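Local coordinates for protein flavodoxin (Streptococcus pneumoniae serotype 4, PDB 5LJL) that binds FMN and probably serves as a low-potential electron donor to a number of redox enzymes, at residues A[116-124]-A[135-146]; A[39-47]-A[68-79]. One frame throughout, in Å; residues are numbered along the deposited sequence.

Interaction 1 (A[116-124]-A[135-146])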
# COMPACT_ATOMS: atom_id res chain seq x y z
N GLU A 116 -6.11 5.37 10.50
CA GLU A 116 -5.38 6.65 10.39
C GLU A 116 -4.19 6.58 9.45
O GLU A 116 -3.34 5.69 9.63
CB GLU A 116 -4.92 7.11 11.79
CG GLU A 116 -6.01 7.49 12.76
CD GLU A 116 -5.42 7.88 14.13
OE1 GLU A 116 -5.81 8.98 14.60
OE2 GLU A 116 -4.69 7.06 14.77
N LYS A 117 -4.06 7.58 8.54
CA LYS A 117 -2.93 7.68 7.60
C LYS A 117 -1.63 7.98 8.39
O LYS A 117 -1.55 9.03 9.04
CB LYS A 117 -3.17 8.78 6.56
CG LYS A 117 -1.99 8.94 5.60
CD LYS A 117 -2.16 10.21 4.74
CE LYS A 117 -3.21 10.00 3.71
NZ LYS A 117 -3.10 10.93 2.53
N GLY A 118 -0.64 7.11 8.34
CA GLY A 118 0.60 7.33 9.08
C GLY A 118 1.67 8.15 8.35
O GLY A 118 2.66 8.53 8.98
N SER A 119 1.58 8.26 7.03
CA SER A 119 2.59 8.94 6.22
C SER A 119 1.98 9.29 4.86
O SER A 119 1.06 8.59 4.40
CB SER A 119 3.84 8.02 6.06
OG SER A 119 4.95 8.64 5.54
N GLU A 120 2.49 10.36 4.25
CA GLU A 120 2.03 10.82 2.93
C GLU A 120 2.16 9.65 1.89
O GLU A 120 3.15 8.91 1.89
CB GLU A 120 2.86 12.07 2.60
CG GLU A 120 2.59 12.81 1.35
CD GLU A 120 3.52 14.05 1.19
OE1 GLU A 120 3.65 14.45 0.04
OE2 GLU A 120 4.12 14.60 2.16
N CYS A 121 1.20 9.51 1.02
CA CYS A 121 1.27 8.40 0.04
C CYS A 121 2.47 8.66 -0.89
O CYS A 121 2.83 9.80 -1.13
CB CYS A 121 -0.06 8.29 -0.74
SG CYS A 121 -0.34 9.69 -1.82
N VAL A 122 3.06 7.58 -1.40
CA VAL A 122 4.23 7.65 -2.29
C VAL A 122 3.80 7.15 -3.66
O VAL A 122 3.51 5.97 -3.78
CB VAL A 122 5.42 6.83 -1.73
CG1 VAL A 122 6.65 7.01 -2.65
CG2 VAL A 122 5.75 7.27 -0.27
N LYS A 123 3.94 8.00 -4.67
CA LYS A 123 3.59 7.68 -6.07
C LYS A 123 4.90 7.71 -6.89
O LYS A 123 5.71 8.64 -6.72
CB LYS A 123 2.62 8.70 -6.64
CG LYS A 123 1.28 8.68 -5.93
CD LYS A 123 0.53 9.93 -6.32
CE LYS A 123 -0.92 9.83 -5.85
NZ LYS A 123 -1.62 11.15 -5.91
N VAL A 124 5.16 6.62 -7.62
CA VAL A 124 6.41 6.39 -8.35
C VAL A 124 6.05 6.31 -9.84
O VAL A 124 5.12 5.61 -10.25
CB VAL A 124 7.06 5.09 -7.91
CG1 VAL A 124 8.28 4.72 -8.78
CG2 VAL A 124 7.39 5.12 -6.39
N ARG A 135 12.22 7.93 -0.83
CA ARG A 135 10.90 8.37 -0.42
C ARG A 135 10.15 7.20 0.24
O ARG A 135 9.45 7.34 1.26
CB ARG A 135 10.09 8.96 -1.58
CG ARG A 135 10.42 10.43 -1.88
CD ARG A 135 9.61 11.03 -3.06
NE ARG A 135 9.80 12.49 -3.03
CZ ARG A 135 10.85 13.16 -3.53
NH1 ARG A 135 11.82 12.53 -4.22
NH2 ARG A 135 10.95 14.49 -3.36
N LEU A 136 10.24 6.03 -0.39
CA LEU A 136 9.62 4.84 0.18
C LEU A 136 10.19 4.48 1.53
O LEU A 136 9.50 3.97 2.46
CB LEU A 136 9.79 3.66 -0.77
CG LEU A 136 9.00 3.73 -2.07
CD1 LEU A 136 9.53 2.80 -3.15
CD2 LEU A 136 7.49 3.54 -1.86
N GLU A 137 11.51 4.60 1.64
CA GLU A 137 12.17 4.35 2.95
C GLU A 137 11.73 5.35 4.03
O GLU A 137 11.41 4.93 5.17
CB GLU A 137 13.69 4.28 2.80
CG GLU A 137 14.15 2.97 2.09
CD GLU A 137 15.65 2.95 1.87
OE1 GLU A 137 16.31 3.97 2.13
OE2 GLU A 137 16.14 1.87 1.51
N GLN A 138 11.56 6.62 3.69
CA GLN A 138 11.08 7.61 4.65
C GLN A 138 9.65 7.32 5.09
O GLN A 138 9.32 7.44 6.29
CB GLN A 138 11.22 9.01 4.15
CG GLN A 138 12.67 9.45 3.92
CD GLN A 138 12.70 10.70 3.08
OE1 GLN A 138 12.09 10.80 2.03
NE2 GLN A 138 13.42 11.67 3.57
N PHE A 139 8.81 6.92 4.11
CA PHE A 139 7.43 6.42 4.41
C PHE A 139 7.44 5.27 5.42
O PHE A 139 6.74 5.32 6.41
CB PHE A 139 6.84 6.02 3.04
CG PHE A 139 5.57 5.25 3.06
CD1 PHE A 139 4.32 5.87 2.97
CD2 PHE A 139 5.60 3.87 3.10
CE1 PHE A 139 3.17 5.10 2.90
CE2 PHE A 139 4.45 3.13 3.06
CZ PHE A 139 3.22 3.75 2.95
N ALA A 140 8.23 4.21 5.19
CA ALA A 140 8.31 3.09 6.12
C ALA A 140 8.81 3.52 7.48
O ALA A 140 8.28 3.12 8.52
CB ALA A 140 9.23 2.02 5.50
N GLU A 141 9.82 4.40 7.49
CA GLU A 141 10.43 4.85 8.79
C GLU A 141 9.41 5.68 9.62
O GLU A 141 9.35 5.57 10.86
CB GLU A 141 11.70 5.67 8.52
CG GLU A 141 12.85 4.83 7.97
CD GLU A 141 13.84 5.53 7.09
OE1 GLU A 141 13.90 6.77 7.09
OE2 GLU A 141 14.69 4.83 6.46
N GLU A 142 8.56 6.49 8.95
CA GLU A 142 7.52 7.26 9.63
C GLU A 142 6.44 6.32 10.19
O GLU A 142 6.02 6.48 11.32
CB GLU A 142 6.95 8.36 8.73
CG GLU A 142 5.86 9.16 9.42
CD GLU A 142 5.39 10.37 8.69
OE1 GLU A 142 5.68 10.46 7.49
OE2 GLU A 142 4.82 11.29 9.38
N LEU A 143 6.01 5.31 9.42
CA LEU A 143 5.08 4.32 9.98
C LEU A 143 5.61 3.57 11.19
O LEU A 143 4.89 3.35 12.19
CB LEU A 143 4.70 3.32 8.87
CG LEU A 143 3.92 3.86 7.66
CD1 LEU A 143 3.59 2.69 6.73
CD2 LEU A 143 2.66 4.62 8.05
N ALA A 144 6.86 3.12 11.08
CA ALA A 144 7.56 2.49 12.20
C ALA A 144 7.57 3.45 13.42
O ALA A 144 7.34 3.02 14.56
CB ALA A 144 8.96 2.05 11.82
N ALA A 145 7.88 4.71 13.22
CA ALA A 145 7.93 5.66 14.34
C ALA A 145 6.57 5.71 15.14
O ALA A 145 6.56 5.96 16.35
CB ALA A 145 8.30 7.04 13.84
N LYS A 146 5.47 5.57 14.43
CA LYS A 146 4.11 5.77 14.96
C LYS A 146 3.54 4.52 15.60
O LYS A 146 2.64 4.58 16.45
CB LYS A 146 3.22 6.36 13.89
CG LYS A 146 3.61 7.79 13.57
CD LYS A 146 2.83 8.46 12.46
CE LYS A 146 3.32 9.88 12.29
NZ LYS A 146 2.76 10.62 11.14
O HOH W 1 4.26 12.15 5.66

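Interaction 2 (A[39-47]-A[68-79])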
# COMPACT_ATOMS: atom_id res chain seq x y z
N CYS A 39 -2.71 -9.35 -3.81
CA CYS A 39 -4.09 -9.20 -3.42
C CYS A 39 -4.98 -10.41 -3.71
O CYS A 39 -5.93 -10.60 -2.95
CB CYS A 39 -4.69 -7.94 -4.03
SG CYS A 39 -4.85 -7.93 -5.82
N THR A 40 -4.65 -11.22 -4.72
CA THR A 40 -5.42 -12.46 -5.00
C THR A 40 -5.18 -13.55 -3.96
O THR A 40 -5.78 -14.59 -4.06
CB THR A 40 -5.08 -13.18 -6.34
OG1 THR A 40 -4.17 -12.41 -7.11
CG2 THR A 40 -6.35 -13.44 -7.14
N THR A 41 -4.26 -13.37 -3.01
CA THR A 41 -3.91 -14.46 -2.12
C THR A 41 -4.26 -14.20 -0.64
O THR A 41 -3.88 -14.99 0.22
CB THR A 41 -2.41 -14.84 -2.24
OG1 THR A 41 -1.59 -13.75 -1.72
CG2 THR A 41 -2.02 -15.19 -3.68
N VAL A 42 -4.88 -13.04 -0.36
CA VAL A 42 -5.26 -12.72 1.01
C VAL A 42 -6.68 -12.17 1.04
O VAL A 42 -7.27 -11.90 -0.02
CB VAL A 42 -4.28 -11.69 1.63
CG1 VAL A 42 -2.90 -12.27 1.77
CG2 VAL A 42 -4.25 -10.43 0.79
N ASP A 43 -7.21 -11.99 2.24
CA ASP A 43 -8.51 -11.32 2.45
C ASP A 43 -8.28 -9.96 3.03
O ASP A 43 -7.39 -9.80 3.88
CB ASP A 43 -9.37 -12.14 3.39
CG ASP A 43 -9.84 -13.44 2.76
OD1 ASP A 43 -10.49 -13.35 1.70
OD2 ASP A 43 -9.55 -14.53 3.31
N ALA A 44 -9.07 -8.98 2.61
CA ALA A 44 -8.94 -7.61 3.22
C ALA A 44 -9.05 -7.71 4.75
O ALA A 44 -8.34 -7.00 5.51
CB ALA A 44 -9.97 -6.64 2.64
N SER A 45 -9.93 -8.59 5.26
CA SER A 45 -10.13 -8.73 6.69
C SER A 45 -8.91 -9.17 7.49
O SER A 45 -8.86 -8.98 8.74
CB SER A 45 -11.36 -9.63 6.99
OG SER A 45 -11.12 -10.93 6.50
N ASP A 46 -7.89 -9.71 6.83
CA ASP A 46 -6.64 -10.04 7.49
C ASP A 46 -6.03 -8.80 8.13
O ASP A 46 -5.28 -8.93 9.10
CB ASP A 46 -5.61 -10.69 6.59
CG ASP A 46 -6.10 -11.95 5.91
OD1 ASP A 46 -5.37 -12.34 4.97
OD2 ASP A 46 -7.15 -12.52 6.30
N PHE A 47 -6.35 -7.62 7.61
CA PHE A 47 -5.91 -6.34 8.24
C PHE A 47 -6.30 -6.18 9.71
O PHE A 47 -5.57 -5.46 10.46
CB PHE A 47 -6.39 -5.14 7.42
CG PHE A 47 -5.61 -4.90 6.10
CD1 PHE A 47 -4.25 -5.20 5.95
CD2 PHE A 47 -6.25 -4.22 5.03
CE1 PHE A 47 -3.58 -4.92 4.76
CE2 PHE A 47 -5.54 -3.90 3.82
CZ PHE A 47 -4.21 -4.26 3.74
N GLU A 68 -8.08 -7.23 -10.34
CA GLU A 68 -7.91 -8.13 -9.22
C GLU A 68 -8.05 -7.41 -7.84
O GLU A 68 -8.15 -8.07 -6.80
CB GLU A 68 -6.53 -8.83 -9.34
CG GLU A 68 -5.30 -7.91 -9.31
CD GLU A 68 -4.82 -7.38 -10.67
OE1 GLU A 68 -5.63 -7.30 -11.59
OE2 GLU A 68 -3.60 -7.05 -10.83
N MET A 69 -8.00 -6.08 -7.85
CA MET A 69 -8.22 -5.24 -6.69
C MET A 69 -9.71 -4.92 -6.44
O MET A 69 -10.05 -4.51 -5.33
CB MET A 69 -7.40 -3.93 -6.69
CG MET A 69 -5.94 -4.09 -6.28
SD MET A 69 -5.87 -4.51 -4.50
CE MET A 69 -4.13 -4.26 -4.17
N MET A 70 -10.59 -5.14 -7.41
CA MET A 70 -11.99 -4.72 -7.22
C MET A 70 -12.67 -5.41 -6.05
O MET A 70 -13.25 -4.76 -5.20
CB MET A 70 -12.79 -4.88 -8.52
CG MET A 70 -12.64 -3.66 -9.43
SD MET A 70 -13.78 -3.73 -10.90
CE MET A 70 -15.20 -4.46 -10.13
N ASP A 71 -12.52 -6.71 -5.94
CA ASP A 71 -13.05 -7.46 -4.81
C ASP A 71 -12.42 -7.11 -3.44
O ASP A 71 -13.08 -7.00 -2.44
CB ASP A 71 -12.82 -8.96 -5.04
CG ASP A 71 -14.05 -9.65 -5.42
OD1 ASP A 71 -14.41 -10.56 -4.65
OD2 ASP A 71 -14.71 -9.25 -6.41
N PHE A 72 -11.09 -6.92 -3.44
CA PHE A 72 -10.34 -6.56 -2.25
C PHE A 72 -10.83 -5.16 -1.75
O PHE A 72 -11.01 -4.95 -0.59
CB PHE A 72 -8.84 -6.57 -2.60
CG PHE A 72 -7.97 -6.35 -1.39
CD1 PHE A 72 -7.59 -7.41 -0.60
CD2 PHE A 72 -7.60 -5.06 -1.01
CE1 PHE A 72 -6.82 -7.24 0.53
CE2 PHE A 72 -6.85 -4.86 0.14
CZ PHE A 72 -6.46 -5.95 0.92
N TYR A 73 -10.97 -4.22 -2.69
CA TYR A 73 -11.47 -2.86 -2.37
C TYR A 73 -12.87 -2.96 -1.72
O TYR A 73 -13.14 -2.25 -0.75
CB TYR A 73 -11.49 -1.96 -3.60
CG TYR A 73 -12.09 -0.56 -3.46
CD1 TYR A 73 -11.28 0.53 -3.32
CD2 TYR A 73 -13.47 -0.35 -3.57
CE1 TYR A 73 -11.81 1.80 -3.17
CE2 TYR A 73 -14.03 0.91 -3.44
CZ TYR A 73 -13.22 1.98 -3.24
OH TYR A 73 -13.84 3.20 -3.18
N GLU A 74 -13.76 -3.76 -2.33
CA GLU A 74 -15.11 -3.91 -1.79
C GLU A 74 -15.09 -4.44 -0.39
O GLU A 74 -15.82 -3.91 0.49
CB GLU A 74 -16.00 -4.82 -2.71
CG GLU A 74 -16.26 -4.14 -4.06
CD GLU A 74 -16.88 -5.03 -5.15
OE1 GLU A 74 -17.24 -6.16 -4.83
OE2 GLU A 74 -16.97 -4.62 -6.31
N ASP A 75 -14.30 -5.50 -0.19
CA ASP A 75 -14.18 -6.07 1.12
C ASP A 75 -13.59 -5.09 2.13
O ASP A 75 -14.11 -4.98 3.28
CB ASP A 75 -13.40 -7.40 1.12
CG ASP A 75 -14.07 -8.52 0.33
OD1 ASP A 75 -15.28 -8.41 0.02
OD2 ASP A 75 -13.33 -9.49 -0.04
N LEU A 76 -12.54 -4.37 1.73
CA LEU A 76 -11.93 -3.40 2.62
C LEU A 76 -12.92 -2.24 3.01
O LEU A 76 -12.99 -1.85 4.20
CB LEU A 76 -10.66 -2.84 1.97
CG LEU A 76 -9.95 -1.72 2.69
CD1 LEU A 76 -9.46 -2.12 4.08
CD2 LEU A 76 -8.78 -1.20 1.85
N ALA A 77 -13.72 -1.79 2.02
CA ALA A 77 -14.64 -0.65 2.26
C ALA A 77 -15.69 -1.06 3.32
O ALA A 77 -16.31 -0.22 3.96
CB ALA A 77 -15.34 -0.28 0.95
N ASP A 78 -15.93 -2.33 3.47
CA ASP A 78 -16.94 -2.76 4.45
C ASP A 78 -16.37 -3.01 5.82
O ASP A 78 -17.12 -3.45 6.69
CB ASP A 78 -17.64 -4.06 3.97
CG ASP A 78 -19.03 -4.28 4.61
OD1 ASP A 78 -19.76 -3.32 5.00
OD2 ASP A 78 -19.37 -5.47 4.68
N LEU A 79 -15.06 -2.80 6.04
CA LEU A 79 -14.42 -3.11 7.37
C LEU A 79 -14.37 -1.90 8.28
O LEU A 79 -14.38 -0.77 7.79
CB LEU A 79 -12.95 -3.55 7.18
CG LEU A 79 -12.70 -4.83 6.39
CD1 LEU A 79 -11.19 -5.16 6.33
CD2 LEU A 79 -13.49 -5.99 6.99
O HOH W 2 -10.60 -9.38 0.24

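Interaction 1 (A[116-124]-A[135-146])
Val122 links the broken edge strand to the C-terminal helix through its two methyls. With CG1 anti to the backbone N (chi1 -176°), that branch reaches Leu136 CD2 at 3.7 Å, while CG2 leans on the CB of Phe139, also at 3.7 Å. The Phe139 ring runs up beside the chain where the strand is interrupted: the carbonyl oxygen of Glu120 lies at the ring edge, near its plane, 3.4 Å from Phe139 CD1, and Ser119 CB approaches obliquely. Packing is tight at Gly118 too, whose bare CA lets Leu143 CD2 come within 3.6 Å. The same burial has a cost, for Ser119 N is enclosed without any polar partner.

The flank where Glu142 and Lys146 lie faces solvent and is held by polar bonds instead of close apolar packing. Ser119 OG donates to Glu142 OE1 (2.8 Å), coming from above the carboxylate plane, and a water bridges that same oxygen to Glu120 N. Lys146, extended beyond CG, brings its NZ to Gly118 O at 3.0 Å, well above the carbonyl plane, and also forms a salt bridge with Glu142 OE2. Both carboxylate oxygens are thus engaged, which probably favours the charged form of Glu142.

Edge strand 116-125 and the following helix 130-146 pack antiparallel as the last beta-alpha unit of the doubly wound flavodoxin-like fold, the axes of strand 122-124 and helix 135-146 passing 9.4 Å apart at 160°. Phe139 and Leu143 continue inward onto strand 85-92, Leu143 also touches strand 52-56, and Leu136 packs against Ile19 of helix 15-29.

Interaction 2 (A[39-47]-A[68-79])
Ala44 meets Phe72 in a CH-pi contact, with the methyl CB over one face of the ring, 4.0 Å from its centroid and 18° off the normal. The ring stands where it does because Phe72 CG is anti to the backbone N (chi1 -174°), which sends it under the loop.

The second aromatic relation is of another sort. Phe47 and Phe72 have planes at 87° and centroids 5.8 Å apart, an oblique pairing in which Phe47 CE2 comes 3.7 Å from Phe72 CZ.

Aliphatic contacts fill in around the rings. Leu76 CD1 lies at the edge of the Phe47 ring, and the CB atoms of Ala44 and Leu76 meet. Past the helix end, Leu79 CD1 reaches the backbone of Ala44, 3.5 Å from its O, and extends to Ser45.

Sulfur marks the opposite end. Cys39 CB is 3.7 Å from Met69 SD, and Cys39 SG lies against the CG of Glu68, whose OE2 is hydrogen-bonded to Tyr58 OH.

Polar linkage comes through solvent: a water accepts from Ala44 N (2.8 Å) and donates to Asp75 OD2. Within the loop, Asp46 N and Phe47 N bond back to Asp43 O and Ala44 O.

Strands 4-9 and 52-56 lie beneath, with Val8 touching Cys39, Val42, Phe47 and Phe72. The connection leaving edge strand 33-38 is thus packed on helix 67-77, one of the helices flanking the parallel sheet of the flavodoxin-like fold. The chemistry implies a join held mainly by shape and apolar burial, in which a water links the N-H of buried Ala44 to the carboxylate of exposed Asp75.

How the interactions relate
From the N terminus, the chain lays down strand 4-9, helix 15-29 and strand 33-38 before interaction 2 begins. Segment 39-47 is met again by helix 67-77, so this contact closes a loop that encloses strand 52-56. The chain then adds strand 85-92 and helix 101-113, and only afterwards does interaction 1 open, closing the short turn between strand 116-125 and helix 130-146. The two are in series, neither nested nor crossed. The centres of interactions 1 and 2 lie about 21 Å apart, on opposite sides of the chain's centre. Interaction 1 fastens the last helix to edge strand 116-125; interaction 2 fastens helix 67-77 to the connection after the other edge strand, 33-38.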